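Local coordinates for phytase (Debaryomyces castellii, PDB 2GFI), which hydrolyses a phosphate ester of phytate (inositol hexakisphosphate), acting as a 3-phytase of the histidine acid phosphatase family, at residues D333-I347 and Y363-T375. Residues are numbered along the deposited sequence; the frame is centred on the assembly and turned at random.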
ATOM      1  N   ASP A 333       9.938  28.122   6.473  1.00 26.62           N
ATOM      2  CA  ASP A 333       9.071  27.519   7.464  1.00 27.54           C
ATOM      3  C   ASP A 333       8.717  28.519   8.553  1.00 27.00           C
ATOM      4  O   ASP A 333       7.548  28.613   8.989  1.00 27.46           O
ATOM      5  CB  ASP A 333       9.701  26.250   8.060  1.00 28.33           C
ATOM      6  CG  ASP A 333      11.124  26.455   8.557  1.00 31.22           C
ATOM      7  OD1 ASP A 333      11.725  27.550   8.402  1.00 35.51           O
ATOM      8  OD2 ASP A 333      11.748  25.540   9.126  1.00 35.91           O
ATOM      9  N   THR A 334       9.721  29.292   8.960  1.00 26.54           N
ATOM     10  CA  THR A 334       9.588  30.233  10.051  1.00 26.28           C
ATOM     11  C   THR A 334       8.514  31.251   9.758  1.00 25.66           C
ATOM     12  O   THR A 334       7.748  31.604  10.629  1.00 25.87           O
ATOM     13  CB  THR A 334      10.934  30.903  10.359  1.00 26.55           C
ATOM     14  OG1 THR A 334      11.848  29.912  10.848  1.00 27.94           O
ATOM     15  CG2 THR A 334      10.788  31.826  11.571  1.00 26.77           C
ATOM     16  N   ASP A 335       8.412  31.665   8.507  1.00 25.65           N
ATOM     17  CA  ASP A 335       7.484  32.711   8.147  1.00 25.99           C
ATOM     18  C   ASP A 335       6.095  32.168   8.089  1.00 26.00           C
ATOM     19  O   ASP A 335       5.132  32.836   8.506  1.00 25.67           O
ATOM     20  CB  ASP A 335       7.905  33.290   6.835  1.00 26.26           C
ATOM     21  CG  ASP A 335       9.288  33.835   6.917  1.00 28.88           C
ATOM     22  OD1 ASP A 335       9.420  34.838   7.662  1.00 31.23           O
ATOM     23  OD2 ASP A 335      10.293  33.309   6.348  1.00 30.62           O
ATOM     24  N   ILE A 336       6.012  30.927   7.613  1.00 25.56           N
ATOM     25  CA  ILE A 336       4.755  30.226   7.554  1.00 24.63           C
ATOM     26  C   ILE A 336       4.300  29.862   8.948  1.00 24.18           C
ATOM     27  O   ILE A 336       3.105  29.857   9.198  1.00 23.07           O
ATOM     28  CB  ILE A 336       4.864  28.994   6.660  1.00 24.26           C
ATOM     29  CG1 ILE A 336       5.185  29.440   5.229  1.00 24.42           C
ATOM     30  CG2 ILE A 336       3.565  28.189   6.708  1.00 24.35           C
ATOM     31  CD1 ILE A 336       5.469  28.301   4.263  1.00 23.86           C
ATOM     32  N   GLU A 337       5.239  29.544   9.844  1.00 24.33           N
ATOM     33  CA  GLU A 337       4.866  29.238  11.236  1.00 24.71           C
ATOM     34  C   GLU A 337       4.315  30.447  11.920  1.00 23.59           C
ATOM     35  O   GLU A 337       3.297  30.368  12.580  1.00 23.87           O
ATOM     36  CB  GLU A 337       6.030  28.729  12.081  1.00 24.98           C
ATOM     37  CG  GLU A 337       6.076  27.248  12.139  1.00 28.29           C
ATOM     38  CD  GLU A 337       7.024  26.746  13.182  1.00 30.30           C
ATOM     39  OE1 GLU A 337       6.567  25.978  14.073  1.00 26.93           O
ATOM     40  OE2 GLU A 337       8.221  27.106  13.060  1.00 32.75           O
ATOM     41  N   ILE A 338       5.017  31.559  11.774  1.00 23.13           N
ATOM     42  CA  ILE A 338       4.580  32.820  12.340  1.00 23.63           C
ATOM     43  C   ILE A 338       3.248  33.246  11.717  1.00 23.68           C
ATOM     44  O   ILE A 338       2.337  33.657  12.418  1.00 24.05           O
ATOM     45  CB  ILE A 338       5.684  33.886  12.147  1.00 23.84           C
ATOM     46  CG1 ILE A 338       6.945  33.507  12.965  1.00 23.64           C
ATOM     47  CG2 ILE A 338       5.143  35.279  12.459  1.00 22.68           C
ATOM     48  CD1 ILE A 338       8.200  34.254  12.556  1.00 22.53           C
ATOM     49  N   PHE A 339       3.130  33.116  10.402  1.00 23.65           N
ATOM     50  CA  PHE A 339       1.843  33.293   9.725  1.00 24.53           C
ATOM     51  C   PHE A 339       0.748  32.500  10.444  1.00 24.26           C
ATOM     52  O   PHE A 339      -0.270  33.072  10.818  1.00 24.68           O
ATOM     53  CB  PHE A 339       1.981  32.896   8.242  1.00 24.98           C
ATOM     54  CG  PHE A 339       0.756  33.130   7.404  1.00 26.45           C
ATOM     55  CD1 PHE A 339      -0.275  33.974   7.816  1.00 27.30           C
ATOM     56  CD2 PHE A 339       0.661  32.536   6.146  1.00 28.19           C
ATOM     57  CE1 PHE A 339      -1.392  34.193   6.983  1.00 27.40           C
ATOM     58  CE2 PHE A 339      -0.484  32.737   5.322  1.00 28.76           C
ATOM     59  CZ  PHE A 339      -1.485  33.578   5.742  1.00 26.45           C
ATOM     60  N   HIS A 340       0.986  31.209  10.687  1.00 23.87           N
ATOM     61  CA  HIS A 340       0.039  30.324  11.404  1.00 23.45           C
ATOM     62  C   HIS A 340      -0.217  30.694  12.837  1.00 23.70           C
ATOM     63  O   HIS A 340      -1.290  30.418  13.376  1.00 23.43           O
ATOM     64  CB  HIS A 340       0.473  28.843  11.324  1.00 23.13           C
ATOM     65  CG  HIS A 340       0.037  28.179  10.057  1.00 22.29           C
ATOM     66  ND1 HIS A 340      -1.152  27.474   9.953  1.00 20.94           N
ATOM     67  CD2 HIS A 340       0.594  28.169   8.827  1.00 21.44           C
ATOM     68  CE1 HIS A 340      -1.293  27.041   8.714  1.00 20.50           C
ATOM     69  NE2 HIS A 340      -0.250  27.451   8.009  1.00 22.04           N
ATOM     70  N   SER A 341       0.760  31.336  13.465  1.00 24.66           N
ATOM     71  CA  SER A 341       0.521  31.928  14.785  1.00 25.33           C
ATOM     72  C   SER A 341      -0.670  32.900  14.715  1.00 25.92           C
ATOM     73  O   SER A 341      -1.502  32.947  15.620  1.00 25.93           O
ATOM     74  CB  SER A 341       1.764  32.660  15.261  1.00 25.35           C
ATOM     75  OG  SER A 341       1.685  32.873  16.644  1.00 25.05           O
ATOM     76  N   ALA A 342      -0.760  33.657  13.625  1.00 25.33           N
ATOM     77  CA  ALA A 342      -1.896  34.523  13.464  1.00 25.27           C
ATOM     78  C   ALA A 342      -3.108  33.810  12.861  1.00 25.42           C
ATOM     79  O   ALA A 342      -4.220  34.101  13.285  1.00 26.68           O
ATOM     80  CB  ALA A 342      -1.533  35.773  12.688  1.00 24.79           C
ATOM     81  N   ILE A 343      -2.925  32.914  11.887  1.00 24.95           N
ATOM     82  CA  ILE A 343      -4.060  32.123  11.346  1.00 24.34           C
ATOM     83  C   ILE A 343      -4.806  31.417  12.454  1.00 24.91           C
ATOM     84  O   ILE A 343      -6.039  31.433  12.499  1.00 25.56           O
ATOM     85  CB  ILE A 343      -3.631  31.078  10.280  1.00 24.36           C
ATOM     86  CG1 ILE A 343      -3.004  31.761   9.050  1.00 23.96           C
ATOM     87  CG2 ILE A 343      -4.848  30.244   9.843  1.00 22.96           C
ATOM     88  CD1 ILE A 343      -2.120  30.849   8.186  1.00 22.76           C
ATOM     89  N   GLY A 344      -4.071  30.790  13.360  1.00 24.70           N
ATOM     90  CA  GLY A 344      -4.701  30.241  14.541  1.00 24.76           C
ATOM     91  C   GLY A 344      -5.513  28.978  14.371  1.00 24.99           C
ATOM     92  O   GLY A 344      -6.312  28.647  15.219  1.00 26.64           O
ATOM     93  N   ILE A 345      -5.290  28.223  13.315  1.00 24.67           N
ATOM     94  CA  ILE A 345      -6.011  26.957  13.147  1.00 23.91           C
ATOM     95  C   ILE A 345      -5.235  25.718  13.624  1.00 24.44           C
ATOM     96  O   ILE A 345      -5.806  24.648  13.840  1.00 24.79           O
ATOM     97  CB  ILE A 345      -6.467  26.805  11.684  1.00 22.57           C
ATOM     98  CG1 ILE A 345      -5.259  26.862  10.751  1.00 20.48           C
ATOM     99  CG2 ILE A 345      -7.462  27.899  11.369  1.00 22.79           C
ATOM    100  CD1 ILE A 345      -5.585  26.477   9.323  1.00 19.08           C
ATOM    101  N   LEU A 346      -3.925  25.846  13.757  1.00 25.42           N
ATOM    102  CA  LEU A 346      -3.122  24.717  14.219  1.00 26.06           C
ATOM    103  C   LEU A 346      -2.350  25.074  15.493  1.00 26.98           C
ATOM    104  O   LEU A 346      -1.318  24.473  15.809  1.00 27.25           O
ATOM    105  CB  LEU A 346      -2.230  24.199  13.093  1.00 25.54           C
ATOM    106  CG  LEU A 346      -3.006  23.437  12.010  1.00 23.64           C
ATOM    107  CD1 LEU A 346      -2.128  23.221  10.803  1.00 23.21           C
ATOM    108  CD2 LEU A 346      -3.534  22.092  12.540  1.00 20.78           C
ATOM    109  N   ILE A 347      -2.909  26.036  16.231  1.00 27.69           N
ATOM    110  CA  ILE A 347      -2.303  26.585  17.452  1.00 28.10           C
ATOM    111  C   ILE A 347      -3.024  26.043  18.702  1.00 28.54           C
ATOM    112  O   ILE A 347      -4.239  26.132  18.807  1.00 28.48           O
ATOM    113  CB  ILE A 347      -2.330  28.168  17.392  1.00 27.80           C
ATOM    114  CG1 ILE A 347      -1.728  28.682  16.083  1.00 26.70           C
ATOM    115  CG2 ILE A 347      -1.652  28.806  18.612  1.00 26.76           C
ATOM    116  CD1 ILE A 347      -0.390  28.058  15.693  1.00 26.92           C
ATOM    117  N   TYR A 363       1.134  21.072  19.537  1.00 25.35           N
ATOM    118  CA  TYR A 363       1.545  21.869  18.422  1.00 25.01           C
ATOM    119  C   TYR A 363       2.473  21.042  17.582  1.00 24.96           C
ATOM    120  O   TYR A 363       3.518  20.641  18.034  1.00 25.58           O
ATOM    121  CB  TYR A 363       2.287  23.097  18.916  1.00 25.07           C
ATOM    122  CG  TYR A 363       2.792  23.930  17.778  1.00 24.19           C
ATOM    123  CD1 TYR A 363       1.916  24.730  17.035  1.00 23.32           C
ATOM    124  CD2 TYR A 363       4.130  23.911  17.432  1.00 22.90           C
ATOM    125  CE1 TYR A 363       2.374  25.497  15.989  1.00 24.66           C
ATOM    126  CE2 TYR A 363       4.603  24.683  16.375  1.00 23.86           C
ATOM    127  CZ  TYR A 363       3.731  25.469  15.661  1.00 24.99           C
ATOM    128  OH  TYR A 363       4.216  26.228  14.615  1.00 25.90           O
ATOM    129  N   SER A 364       2.091  20.766  16.348  1.00 25.13           N
ATOM    130  CA  SER A 364       2.881  19.850  15.545  1.00 24.16           C
ATOM    131  C   SER A 364       3.592  20.660  14.476  1.00 23.16           C
ATOM    132  O   SER A 364       3.008  21.079  13.460  1.00 22.82           O
ATOM    133  CB  SER A 364       1.996  18.748  14.954  1.00 24.41           C
ATOM    134  OG  SER A 364       2.753  17.914  14.094  1.00 24.78           O
ATOM    135  N   HIS A 365       4.866  20.901  14.714  1.00 21.84           N
ATOM    136  CA  HIS A 365       5.590  21.723  13.772  1.00 21.20           C
ATOM    137  C   HIS A 365       5.550  21.163  12.327  1.00 20.56           C
ATOM    138  O   HIS A 365       5.252  21.889  11.370  1.00 19.36           O
ATOM    139  CB  HIS A 365       7.005  21.900  14.232  1.00 20.45           C
ATOM    140  CG  HIS A 365       7.841  22.610  13.242  1.00 20.76           C
ATOM    141  ND1 HIS A 365       8.659  21.949  12.365  1.00 23.11           N
ATOM    142  CD2 HIS A 365       7.952  23.924  12.950  1.00 20.64           C
ATOM    143  CE1 HIS A 365       9.279  22.831  11.601  1.00 22.97           C
ATOM    144  NE2 HIS A 365       8.870  24.034  11.940  1.00 21.58           N
ATOM    145  N   VAL A 366       5.838  19.869  12.191  1.00 20.38           N
ATOM    146  CA  VAL A 366       5.861  19.174  10.883  1.00 19.94           C
ATOM    147  C   VAL A 366       4.474  19.085  10.202  1.00 20.23           C
ATOM    148  O   VAL A 366       4.391  18.907   8.989  1.00 20.05           O
ATOM    149  CB  VAL A 366       6.505  17.779  11.034  1.00 19.66           C
ATOM    150  CG1 VAL A 366       5.602  16.855  11.835  1.00 19.24           C
ATOM    151  CG2 VAL A 366       6.855  17.190   9.682  1.00 18.74           C
ATOM    152  N   GLY A 367       3.393  19.204  10.986  1.00 20.83           N
ATOM    153  CA  GLY A 367       2.038  19.244  10.439  1.00 20.89           C
ATOM    154  C   GLY A 367       1.845  20.561   9.683  1.00 21.36           C
ATOM    155  O   GLY A 367       0.970  20.674   8.809  1.00 21.61           O
ATOM    156  N   ILE A 368       2.680  21.551  10.007  1.00 20.81           N
ATOM    157  CA  ILE A 368       2.543  22.889   9.435  1.00 20.56           C
ATOM    158  C   ILE A 368       3.609  23.112   8.387  1.00 20.94           C
ATOM    159  O   ILE A 368       3.276  23.465   7.246  1.00 21.55           O
ATOM    160  CB  ILE A 368       2.599  24.025  10.501  1.00 20.81           C
ATOM    161  CG1 ILE A 368       1.594  23.825  11.655  1.00 21.38           C
ATOM    162  CG2 ILE A 368       2.340  25.393   9.831  1.00 21.16           C
ATOM    163  CD1 ILE A 368       1.621  25.041  12.728  1.00 20.72           C
ATOM    164  N   THR A 369       4.882  22.902   8.755  1.00 20.44           N
ATOM    165  CA  THR A 369       5.977  23.177   7.838  1.00 20.80           C
ATOM    166  C   THR A 369       6.954  22.024   7.638  1.00 20.88           C
ATOM    167  O   THR A 369       8.102  22.102   8.097  1.00 21.37           O
ATOM    168  CB  THR A 369       6.762  24.468   8.215  1.00 21.24           C
ATOM    169  OG1 THR A 369       7.416  24.284   9.479  1.00 23.37           O
ATOM    170  CG2 THR A 369       5.831  25.684   8.428  1.00 19.44           C
ATOM    171  N   PRO A 370       6.536  20.971   6.929  1.00 20.37           N
ATOM    172  CA  PRO A 370       7.482  19.976   6.481  1.00 20.06           C
ATOM    173  C   PRO A 370       8.251  20.662   5.375  1.00 19.69           C
ATOM    174  O   PRO A 370       7.853  21.760   4.962  1.00 19.89           O
ATOM    175  CB  PRO A 370       6.578  18.893   5.888  1.00 19.36           C
ATOM    176  CG  PRO A 370       5.391  19.681   5.379  1.00 19.44           C
ATOM    177  CD  PRO A 370       5.164  20.642   6.484  1.00 20.56           C
ATOM    178  N   GLN A 371       9.326  20.045   4.890  1.00 19.35           N
ATOM    179  CA  GLN A 371       9.988  20.583   3.693  1.00 18.95           C
ATOM    180  C   GLN A 371       8.934  20.573   2.610  1.00 18.95           C
ATOM    181  O   GLN A 371       8.158  19.611   2.525  1.00 19.91           O
ATOM    182  CB  GLN A 371      11.160  19.723   3.295  1.00 17.54           C
ATOM    183  CG  GLN A 371      12.271  19.692   4.308  1.00 17.21           C
ATOM    184  CD  GLN A 371      13.157  20.950   4.258  1.00 20.46           C
ATOM    185  OE1 GLN A 371      12.829  21.920   3.576  1.00 18.00           O
ATOM    186  NE2 GLN A 371      14.279  20.918   4.977  1.00 16.71           N
ATOM    187  N   GLY A 372       8.854  21.647   1.824  1.00 18.16           N
ATOM    188  CA  GLY A 372       7.881  21.708   0.758  1.00 16.82           C
ATOM    189  C   GLY A 372       6.498  21.999   1.315  1.00 17.56           C
ATOM    190  O   GLY A 372       5.493  21.733   0.647  1.00 18.13           O
ATOM    191  N   ALA A 373       6.436  22.528   2.540  1.00 17.18           N
ATOM    192  CA  ALA A 373       5.172  22.922   3.176  1.00 16.64           C
ATOM    193  C   ALA A 373       4.285  23.770   2.263  1.00 16.97           C
ATOM    194  O   ALA A 373       4.776  24.631   1.534  1.00 16.60           O
ATOM    195  CB  ALA A 373       5.443  23.680   4.453  1.00 15.92           C
ATOM    196  N   ARG A 374       2.977  23.549   2.347  1.00 16.82           N
ATOM    197  CA  ARG A 374       2.032  24.266   1.546  1.00 16.96           C
ATOM    198  C   ARG A 374       0.866  24.669   2.417  1.00 18.08           C
ATOM    199  O   ARG A 374       0.187  23.835   3.012  1.00 19.44           O
ATOM    200  CB  ARG A 374       1.585  23.425   0.327  1.00 16.59           C
ATOM    201  CG  ARG A 374       1.138  21.993   0.652  1.00 16.39           C
ATOM    202  CD  ARG A 374       1.361  21.000  -0.451  1.00 15.23           C
ATOM    203  NE  ARG A 374       2.785  20.783  -0.609  1.00 16.50           N
ATOM    204  CZ  ARG A 374       3.358  20.002  -1.517  1.00 18.77           C
ATOM    205  NH1 ARG A 374       2.626  19.324  -2.403  1.00 19.58           N
ATOM    206  NH2 ARG A 374       4.681  19.879  -1.508  1.00 18.16           N
ATOM    207  N   THR A 375       0.653  25.963   2.543  1.00 18.52           N
ATOM    208  CA  THR A 375      -0.531  26.433   3.201  1.00 18.53           C
ATOM    209  C   THR A 375      -1.376  27.053   2.106  1.00 19.26           C
ATOM    210  O   THR A 375      -0.944  27.959   1.401  1.00 19.02           O
ATOM    211  CB  THR A 375      -0.152  27.441   4.310  1.00 18.55           C
ATOM    212  OG1 THR A 375       0.192  26.696   5.496  1.00 19.02           O
ATOM    213  CG2 THR A 375      -1.350  28.353   4.701  1.00 14.86           C
TER
HETATM  214  O   HOH W   1       2.475  28.516  14.245  1.00 19.65           O
HETATM  215  O   HOH W   2      10.026  27.078  11.425  1.00 40.88           O
HETATM  216  O   HOH W   3      -0.522  21.940  15.390  1.00 19.45           O
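Asp333 and Thr369 bring their backbones to 5.3 Å between CA atoms, where the start of helix 333-343 meets Thr369, by the short, weakly bonded helix 365-368; no backbone hydrogen bond joins the two segments. The Asp333 CB packs on Thr369 OG1 at 3.3 Å. One turn on, the extended chain of Glu337 crosses to the second segment. Its OE1 accepts from Tyr363 OH at the edge of the phenol, with carboxylate and ring planes only 21° apart. That bond is modelled very short, and the place of OE1 is less sure. A water donates to Glu337 O and to Tyr363 OH, a second link between the same two residues. OE2 accepts from Asn295 ND2. An alanine in place of Glu337 would probably leave Tyr363 OH without its carboxylate acceptor and Asn295 ND2 without this partner.

Further along the helix, Ile368 CG2 lies over one face of the His340 ring, a CH-pi contact 3.6 Å from the centroid. With chi1 at -53°, Ile368 CG1 sits beside the backbone N and CG2 is anti to it, facing the ring. Ile343 CD1 covers the opposite face. The ring is thus sandwiched, and at its edge NE2 shares a nearly straight hydrogen bond of 2.7 Å with Thr375 OG1. Leu346 CD1 meets Ile368 CG1 at 3.9 Å, and Ile347 CD1 lies at the tyrosine ring edge. A water donates to Leu346 O and accepts from Ser364 N.

Asp333, the predicted proton donor, also forms a salt bridge with Arg69 and lies near the predicted nucleophile His70. The contact packs the helix that follows strand 326-331 against the segment leading into strand 374-382, beside the active site of the histidine acid phosphatase fold.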